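Local coordinates for protein ribonuclease S-3 (PDB 1IQQ) that cleaves RNA as a pistil ribonuclease of the T2 family and is responsible for gametophytic self-incompatibility in Japanese pear, at residues H62-E65 with I66-N70; N77-F80 with W81-W85; A134-D137 with I138-A141. All blocks are in the same frame, centred on the assembly; numbering follows the deposited sequence.

In the fold
All three contacts are local, each made within one helix or at its end. Contact 1 closes helix 58-67 and contact 2 opens helix 77-89, the next helix along the chain. The two touch: W68 and N70 of contact 1 hydrogen-bond to W81 and N77 of contact 2. Contact 3 starts helix 135-143 on the opposite side of the molecule, its centre about 27 Å from that of contact 1. Each contact is partly buried. W68 and W81 are buried; W68 and F80 lie beside active-site residue E84. Contact 3 lies away from the annotated sites. It combines a leucine-isoleucine face with an outer side where L136 and water-bridged polar groups meet.

Contact 1 of 3, residues H62-E65 with I66-N70; sequences HQLE and IIWPN
The backbone of H62-E65 continues without a break into I66-N70 at the C-terminal end of helix 58-67. Q63 O receives I67 N at 2.9 Å, an alpha-helical bond in the carbonyl plane. The same oxygen takes a weak second bond from I66 N at 3.1 Å, so two amides share one acceptor in the last turn. L64 O then receives W68 N at 2.7 Å, with an N-H...O angle of 146°. This donor is tilted out of the carbonyl plane of L64. W68 is the first residue to leave helical backbone angles. P69 follows with no amide hydrogen to continue the pattern, although its N comes to 3.3 Å from L64 O.

L64 and W68 lie side by side and point the same way; CD2 of L64 comes to 4.2 Å from CB of W68. The indole swings away from the helix because CG stands anti to the backbone N (chi1 -162°). It meets F80 of helix 77-89 with nearly perpendicular planes and touches active-site residue E84. N70 probably belongs to the site for the 3'-terminal 3'-phosphonucleotide of RNA.

I67 is buried against V32 of strand 30-38 and against Y110 and I111 of helix 99-112. Within the turn, its CG1 lies 3.7 Å from Q63 O. I66 lies on the exposed side, where it touches the N-acetylglucosamine of the protein's own glycan. Its CG1 sits beside the backbone N (chi1 -63°), which carries CD1 back to 3.9 Å from H62 O. At the turn itself, the ring of P69 packs against the helix end, with its CB 3.4 Å from E65 O.

Contact 2 of 3, residues N77-F80 with W81-W85; sequences NNLF and WDKEW
Residues N77-F80 and W81-W85 form the first turns of helix 77-89, which carries active-site residue E84. Backbone hydrogen bonds run from W81, D82, K83 and E84 N to the carbonyls four residues earlier. The first, W81 N to N77 O, is 2.8 Å long and nearly straight at 166°.

Aromatic contacts centre on W81. CB of N77 lies over the face of its six-membered ring in a CH-pi contact, 3.6 Å from the centroid. N77 O also sits over a face, while N78 OD1 approaches the edge, 3.5 Å from W81 CZ3. F80 meets the five-membered ring obliquely, with planes at 55° and F80 CD2 3.5 Å from W81 CD1.

An ammonium group packs on a leucine: K83 bends at its last torsion (chi4 101°) and brings NZ across L79, 3.3 Å from CG.

The polar link is a water. It donates to F80 O at 2.9 Å and to E84 OE2 at 2.8 Å, tying the carboxylate to the preceding turn. F80, K83 and E84 probably help bind the 3'-terminal nucleotide of RNA, which carries a 3'-phosphate.

Neighbouring elements hold the other polar ends: D82 forms a salt bridge with R56, N77 OD1 accepts N70 N, and W81 NE1 donates to W68 O. The indole of W81 packs on L64 of helix 58-67 and meets F103 of helix 99-112 edge-to-face.

Contact 3 of 3, residues A134-D137 with I138-A141; sequences ALLD and IENA
Helix 135-143 begins here, with A134 at the N-cap position. Its first turns lie on the opposite side of the molecule from the active-site helix. A134 O receives a weak bond from I138 N at 3.4 Å. The next bond, E139 N to L135 O, is 3.0 Å and almost perfectly straight at 177°. N140 N to L136 O and A141 N to D137 O continue the helix.

One face is apolar. L135 and I138 pack on L153 of strand 152-158 and I198 of strand 198-199, and so join the helix to the sheet of the T2 fold. A141 separately meets the loop residues A124 and I126.

Toward the outside, polar side chains lie against leucines. E139 extends across L135, bringing its carboxylate carbon CD to 3.6 Å from L135 CG. The leucine reaches it because its own CG stands anti to the backbone N (chi1 172°). L136 crosses N140 obliquely, with CD1 3.7 Å from N140 OD1. D137 and N140 are linked through water: it donates to D137 OD1 at 2.7 Å and accepts from N140 ND2 at 3.0 Å.

Contact 1 of 3, residues H62-E65 with I66-N70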
loop_
_atom_site.group_PDB
_atom_site.type_symbol
_atom_site.label_atom_id
_atom_site.label_comp_id
_atom_site.label_asym_id
_atom_site.label_seq_id
_atom_site.Cartn_x
_atom_site.Cartn_y
_atom_site.Cartn_z
ATOM N N HIS A 62 0.177 16.090 -9.363
ATOM C CA HIS A 62 1.441 16.443 -8.743
ATOM C C HIS A 62 1.553 15.786 -7.359
ATOM O O HIS A 62 2.617 15.368 -6.934
ATOM C CB HIS A 62 1.416 17.960 -8.590
ATOM C CG HIS A 62 2.613 18.537 -7.915
ATOM N ND1 HIS A 62 2.826 18.846 -6.622
ATOM C CD2 HIS A 62 3.778 18.848 -8.587
ATOM C CE1 HIS A 62 4.116 19.315 -6.518
ATOM N NE2 HIS A 62 4.668 19.314 -7.718
ATOM N N GLN A 63 0.439 15.712 -6.647
ATOM C CA GLN A 63 0.469 15.056 -5.316
ATOM C C GLN A 63 0.662 13.578 -5.507
ATOM O O GLN A 63 1.426 12.981 -4.756
ATOM C CB GLN A 63 -0.819 15.296 -4.574
ATOM C CG GLN A 63 -1.046 16.799 -4.161
ATOM C CD GLN A 63 -2.482 16.987 -3.724
ATOM O OE1 GLN A 63 -2.871 16.781 -2.574
ATOM N NE2 GLN A 63 -3.309 17.354 -4.674
ATOM N N LEU A 64 -0.003 12.989 -6.495
ATOM C CA LEU A 64 0.164 11.556 -6.729
ATOM C C LEU A 64 1.592 11.226 -7.204
ATOM O O LEU A 64 2.068 10.135 -6.960
ATOM C CB LEU A 64 -0.821 11.060 -7.788
ATOM C CG LEU A 64 -2.280 11.201 -7.336
ATOM C CD1 LEU A 64 -3.223 10.770 -8.482
ATOM C CD2 LEU A 64 -2.614 10.281 -6.140
ATOM N N GLU A 65 2.295 12.163 -7.888
ATOM C CA GLU A 65 3.682 11.902 -8.275
ATOM C C GLU A 65 4.543 11.622 -7.042
ATOM O O GLU A 65 5.528 10.906 -7.144
ATOM C CB GLU A 65 4.260 13.137 -9.041
ATOM C CG GLU A 65 3.800 13.231 -10.455
ATOM C CD GLU A 65 4.236 14.533 -11.129
ATOM O OE1 GLU A 65 4.041 14.602 -12.357
ATOM O OE2 GLU A 65 4.733 15.469 -10.438
ATOM N N ILE A 66 4.164 12.248 -5.931
ATOM C CA ILE A 66 4.874 12.106 -4.663
ATOM C C ILE A 66 4.356 10.975 -3.791
ATOM O O ILE A 66 5.177 10.251 -3.210
ATOM C CB ILE A 66 4.829 13.447 -3.857
ATOM C CG1 ILE A 66 5.566 14.519 -4.660
ATOM C CG2 ILE A 66 5.446 13.295 -2.401
ATOM C CD1 ILE A 66 5.264 15.944 -4.125
ATOM N N ILE A 67 3.038 10.769 -3.774
ATOM C CA ILE A 67 2.434 9.819 -2.811
ATOM C C ILE A 67 2.156 8.505 -3.485
ATOM O O ILE A 67 2.133 7.449 -2.790
ATOM C CB ILE A 67 1.094 10.431 -2.265
ATOM C CG1 ILE A 67 1.436 11.585 -1.317
ATOM C CG2 ILE A 67 0.242 9.367 -1.510
ATOM C CD1 ILE A 67 0.215 12.435 -1.037
ATOM N N TRP A 68 1.983 8.492 -4.782
ATOM C CA TRP A 68 1.632 7.260 -5.503
ATOM C C TRP A 68 2.358 7.152 -6.848
ATOM O O TRP A 68 1.759 6.943 -7.883
ATOM C CB TRP A 68 0.112 7.172 -5.752
ATOM C CG TRP A 68 -0.414 5.782 -6.085
ATOM C CD1 TRP A 68 0.302 4.695 -6.509
ATOM C CD2 TRP A 68 -1.779 5.356 -5.971
ATOM N NE1 TRP A 68 -0.565 3.582 -6.653
ATOM C CE2 TRP A 68 -1.835 3.986 -6.329
ATOM C CE3 TRP A 68 -2.965 6.017 -5.591
ATOM C CZ2 TRP A 68 -3.034 3.267 -6.313
ATOM C CZ3 TRP A 68 -4.178 5.311 -5.566
ATOM C CH2 TRP A 68 -4.196 3.933 -5.923
ATOM N N PRO A 69 3.703 7.276 -6.823
ATOM C CA PRO A 69 4.417 7.144 -8.119
ATOM C C PRO A 69 4.421 5.721 -8.670
ATOM O O PRO A 69 4.310 4.752 -7.940
ATOM C CB PRO A 69 5.862 7.528 -7.749
ATOM C CG PRO A 69 5.948 7.077 -6.243
ATOM C CD PRO A 69 4.632 7.588 -5.712
ATOM N N ASN A 70 4.555 5.586 -9.995
ATOM C CA ASN A 70 4.848 4.304 -10.647
ATOM C C ASN A 70 6.378 4.306 -10.480
ATOM O O ASN A 70 7.106 5.061 -11.148
ATOM C CB ASN A 70 4.511 4.397 -12.164
ATOM C CG ASN A 70 4.931 3.188 -12.915
ATOM O OD1 ASN A 70 5.782 2.433 -12.464
ATOM N ND2 ASN A 70 4.391 3.026 -14.116
#

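Contact 2 of 3, residues N77-F80 with W81-W85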
loop_
_atom_site.group_PDB
_atom_site.type_symbol
_atom_site.label_atom_id
_atom_site.label_comp_id
_atom_site.label_asym_id
_atom_site.label_seq_id
_atom_site.Cartn_x
_atom_site.Cartn_y
_atom_site.Cartn_z
ATOM N N ASN A 77 3.142 7.151 -15.330
ATOM C CA ASN A 77 2.208 7.472 -14.240
ATOM C C ASN A 77 0.750 7.630 -14.695
ATOM O O ASN A 77 -0.119 7.059 -14.040
ATOM C CB ASN A 77 2.566 8.772 -13.502
ATOM C CG ASN A 77 3.729 8.631 -12.461
ATOM O OD1 ASN A 77 4.133 7.523 -12.105
ATOM N ND2 ASN A 77 4.234 9.767 -11.969
ATOM N N ASN A 78 0.457 8.357 -15.780
ATOM C CA ASN A 78 -0.989 8.557 -16.078
ATOM C C ASN A 78 -1.757 7.311 -16.429
ATOM O O ASN A 78 -2.845 7.093 -15.885
ATOM C CB ASN A 78 -1.230 9.600 -17.180
ATOM C CG ASN A 78 -1.017 11.019 -16.722
ATOM O OD1 ASN A 78 -1.203 11.392 -15.541
ATOM N ND2 ASN A 78 -0.697 11.879 -17.708
ATOM N N LEU A 79 -1.183 6.448 -17.266
ATOM C CA LEU A 79 -1.868 5.222 -17.630
ATOM C C LEU A 79 -1.924 4.313 -16.406
ATOM O O LEU A 79 -2.889 3.602 -16.224
ATOM C CB LEU A 79 -1.159 4.516 -18.811
ATOM C CG LEU A 79 -1.883 3.259 -19.285
ATOM C CD1 LEU A 79 -3.273 3.591 -19.852
ATOM C CD2 LEU A 79 -1.027 2.556 -20.330
ATOM N N PHE A 80 -0.886 4.351 -15.576
ATOM C CA PHE A 80 -0.800 3.564 -14.313
ATOM C C PHE A 80 -1.939 3.999 -13.347
ATOM O O PHE A 80 -2.670 3.159 -12.817
ATOM C CB PHE A 80 0.596 3.845 -13.728
ATOM C CG PHE A 80 0.806 3.451 -12.277
ATOM C CD1 PHE A 80 1.121 2.129 -11.919
ATOM C CD2 PHE A 80 0.811 4.441 -11.279
ATOM C CE1 PHE A 80 1.441 1.842 -10.557
ATOM C CE2 PHE A 80 1.123 4.168 -9.983
ATOM C CZ PHE A 80 1.443 2.871 -9.593
ATOM N N TRP A 81 -2.121 5.305 -13.141
ATOM C CA TRP A 81 -3.239 5.706 -12.281
ATOM C C TRP A 81 -4.601 5.357 -12.920
ATOM O O TRP A 81 -5.570 4.954 -12.177
ATOM C CB TRP A 81 -3.169 7.190 -12.019
ATOM C CG TRP A 81 -1.998 7.595 -11.186
ATOM C CD1 TRP A 81 -1.455 6.891 -10.132
ATOM C CD2 TRP A 81 -1.189 8.744 -11.378
ATOM N NE1 TRP A 81 -0.333 7.544 -9.664
ATOM C CE2 TRP A 81 -0.140 8.678 -10.417
ATOM C CE3 TRP A 81 -1.235 9.831 -12.280
ATOM C CZ2 TRP A 81 0.864 9.645 -10.323
ATOM C CZ3 TRP A 81 -0.234 10.820 -12.191
ATOM C CH2 TRP A 81 0.815 10.707 -11.205
ATOM N N ASP A 82 -4.736 5.525 -14.244
ATOM C CA ASP A 82 -5.997 5.199 -14.881
ATOM C C ASP A 82 -6.366 3.730 -14.548
ATOM O O ASP A 82 -7.577 3.454 -14.290
ATOM C CB ASP A 82 -5.834 5.318 -16.400
ATOM C CG ASP A 82 -5.907 6.737 -16.901
ATOM O OD1 ASP A 82 -6.160 7.690 -16.167
ATOM O OD2 ASP A 82 -5.740 6.880 -18.114
ATOM N N LYS A 83 -5.399 2.822 -14.594
ATOM C CA LYS A 83 -5.701 1.381 -14.311
ATOM C C LYS A 83 -6.073 1.145 -12.840
ATOM O O LYS A 83 -6.850 0.241 -12.555
ATOM C CB LYS A 83 -4.539 0.459 -14.693
ATOM C CG LYS A 83 -4.162 0.505 -16.221
ATOM C CD LYS A 83 -2.984 -0.475 -16.452
ATOM C CE LYS A 83 -2.227 -0.167 -17.741
ATOM N NZ LYS A 83 -0.929 0.603 -17.495
ATOM N N GLU A 84 -5.429 1.878 -11.932
ATOM C CA GLU A 84 -5.795 1.702 -10.510
ATOM C C GLU A 84 -7.227 2.110 -10.296
ATOM O O GLU A 84 -7.958 1.446 -9.545
ATOM C CB GLU A 84 -4.867 2.567 -9.612
ATOM C CG GLU A 84 -3.352 2.109 -9.730
ATOM C CD GLU A 84 -3.083 0.703 -9.235
ATOM O OE1 GLU A 84 -3.856 0.092 -8.430
ATOM O OE2 GLU A 84 -2.023 0.186 -9.675
ATOM N N TRP A 85 -7.633 3.197 -10.927
ATOM C CA TRP A 85 -9.016 3.592 -10.818
ATOM C C TRP A 85 -9.918 2.550 -11.479
ATOM O O TRP A 85 -10.926 2.143 -10.922
ATOM C CB TRP A 85 -9.226 4.971 -11.443
ATOM C CG TRP A 85 -10.671 5.240 -11.772
ATOM C CD1 TRP A 85 -11.207 5.347 -13.030
ATOM C CD2 TRP A 85 -11.740 5.373 -10.851
ATOM N NE1 TRP A 85 -12.577 5.534 -12.939
ATOM C CE2 TRP A 85 -12.913 5.561 -11.598
ATOM C CE3 TRP A 85 -11.815 5.360 -9.447
ATOM C CZ2 TRP A 85 -14.162 5.725 -11.000
ATOM C CZ3 TRP A 85 -13.025 5.525 -8.855
ATOM C CH2 TRP A 85 -14.213 5.704 -9.641
HETATM O O HOH W 1 -1.724 0.428 -12.445
#

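Contact 3 of 3, residues A134-D137 with I138-A141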
loop_
_atom_site.group_PDB
_atom_site.type_symbol
_atom_site.label_atom_id
_atom_site.label_comp_id
_atom_site.label_asym_id
_atom_site.label_seq_id
_atom_site.Cartn_x
_atom_site.Cartn_y
_atom_site.Cartn_z
ATOM N N ALA A 134 13.084 -8.134 14.083
ATOM C CA ALA A 134 12.073 -9.111 14.415
ATOM C C ALA A 134 10.717 -8.692 13.832
ATOM O O ALA A 134 10.289 -7.502 13.914
ATOM C CB ALA A 134 11.932 -9.250 15.934
ATOM N N LEU A 135 9.966 -9.637 13.291
ATOM C CA LEU A 135 8.642 -9.339 12.726
ATOM C C LEU A 135 7.751 -8.651 13.746
ATOM O O LEU A 135 7.057 -7.703 13.353
ATOM C CB LEU A 135 7.961 -10.638 12.344
ATOM C CG LEU A 135 6.523 -10.539 11.911
ATOM C CD1 LEU A 135 6.424 -9.691 10.646
ATOM C CD2 LEU A 135 5.944 -11.953 11.657
ATOM N N LEU A 136 7.767 -9.091 15.004
ATOM C CA LEU A 136 6.839 -8.520 15.998
ATOM C C LEU A 136 7.125 -7.065 16.223
ATOM O O LEU A 136 6.187 -6.367 16.536
ATOM C CB LEU A 136 6.946 -9.259 17.341
ATOM C CG LEU A 136 5.866 -8.928 18.359
ATOM C CD1 LEU A 136 4.472 -9.071 17.754
ATOM C CD2 LEU A 136 6.049 -9.985 19.499
ATOM N N ASP A 137 8.387 -6.628 16.106
ATOM C CA ASP A 137 8.665 -5.208 16.331
ATOM C C ASP A 137 8.071 -4.382 15.184
ATOM O O ASP A 137 7.552 -3.287 15.436
ATOM C CB ASP A 137 10.165 -4.953 16.470
ATOM C CG ASP A 137 10.747 -5.538 17.752
ATOM O OD1 ASP A 137 10.005 -5.644 18.743
ATOM O OD2 ASP A 137 11.946 -5.881 17.748
ATOM N N ILE A 138 8.121 -4.867 13.940
ATOM C CA ILE A 138 7.515 -4.133 12.846
ATOM C C ILE A 138 5.986 -4.110 13.055
ATOM O O ILE A 138 5.357 -3.065 12.895
ATOM C CB ILE A 138 7.857 -4.864 11.517
ATOM C CG1 ILE A 138 9.369 -4.791 11.306
ATOM C CG2 ILE A 138 7.140 -4.094 10.346
ATOM C CD1 ILE A 138 9.914 -5.683 10.201
ATOM N N GLU A 139 5.358 -5.271 13.327
ATOM C CA GLU A 139 3.947 -5.355 13.599
ATOM C C GLU A 139 3.508 -4.479 14.768
ATOM O O GLU A 139 2.492 -3.755 14.600
ATOM C CB GLU A 139 3.478 -6.816 13.829
ATOM C CG GLU A 139 3.710 -7.721 12.545
ATOM C CD GLU A 139 3.355 -9.176 12.818
ATOM O OE1 GLU A 139 3.651 -9.646 13.930
ATOM O OE2 GLU A 139 2.781 -9.822 11.901
ATOM N N ASN A 140 4.257 -4.492 15.850
ATOM C CA ASN A 140 3.878 -3.660 17.022
ATOM C C ASN A 140 3.897 -2.201 16.610
ATOM O O ASN A 140 2.976 -1.453 16.992
ATOM C CB ASN A 140 4.862 -3.766 18.192
ATOM C CG ASN A 140 4.723 -5.016 18.998
ATOM O OD1 ASN A 140 3.725 -5.679 18.952
ATOM N ND2 ASN A 140 5.795 -5.310 19.799
ATOM N N ALA A 141 4.881 -1.768 15.838
ATOM C CA ALA A 141 4.967 -0.368 15.413
ATOM C C ALA A 141 3.750 0.020 14.583
ATOM O O ALA A 141 3.148 1.132 14.799
ATOM C CB ALA A 141 6.245 -0.155 14.591
HETATM O O HOH W 2 8.326 -3.704 19.599
#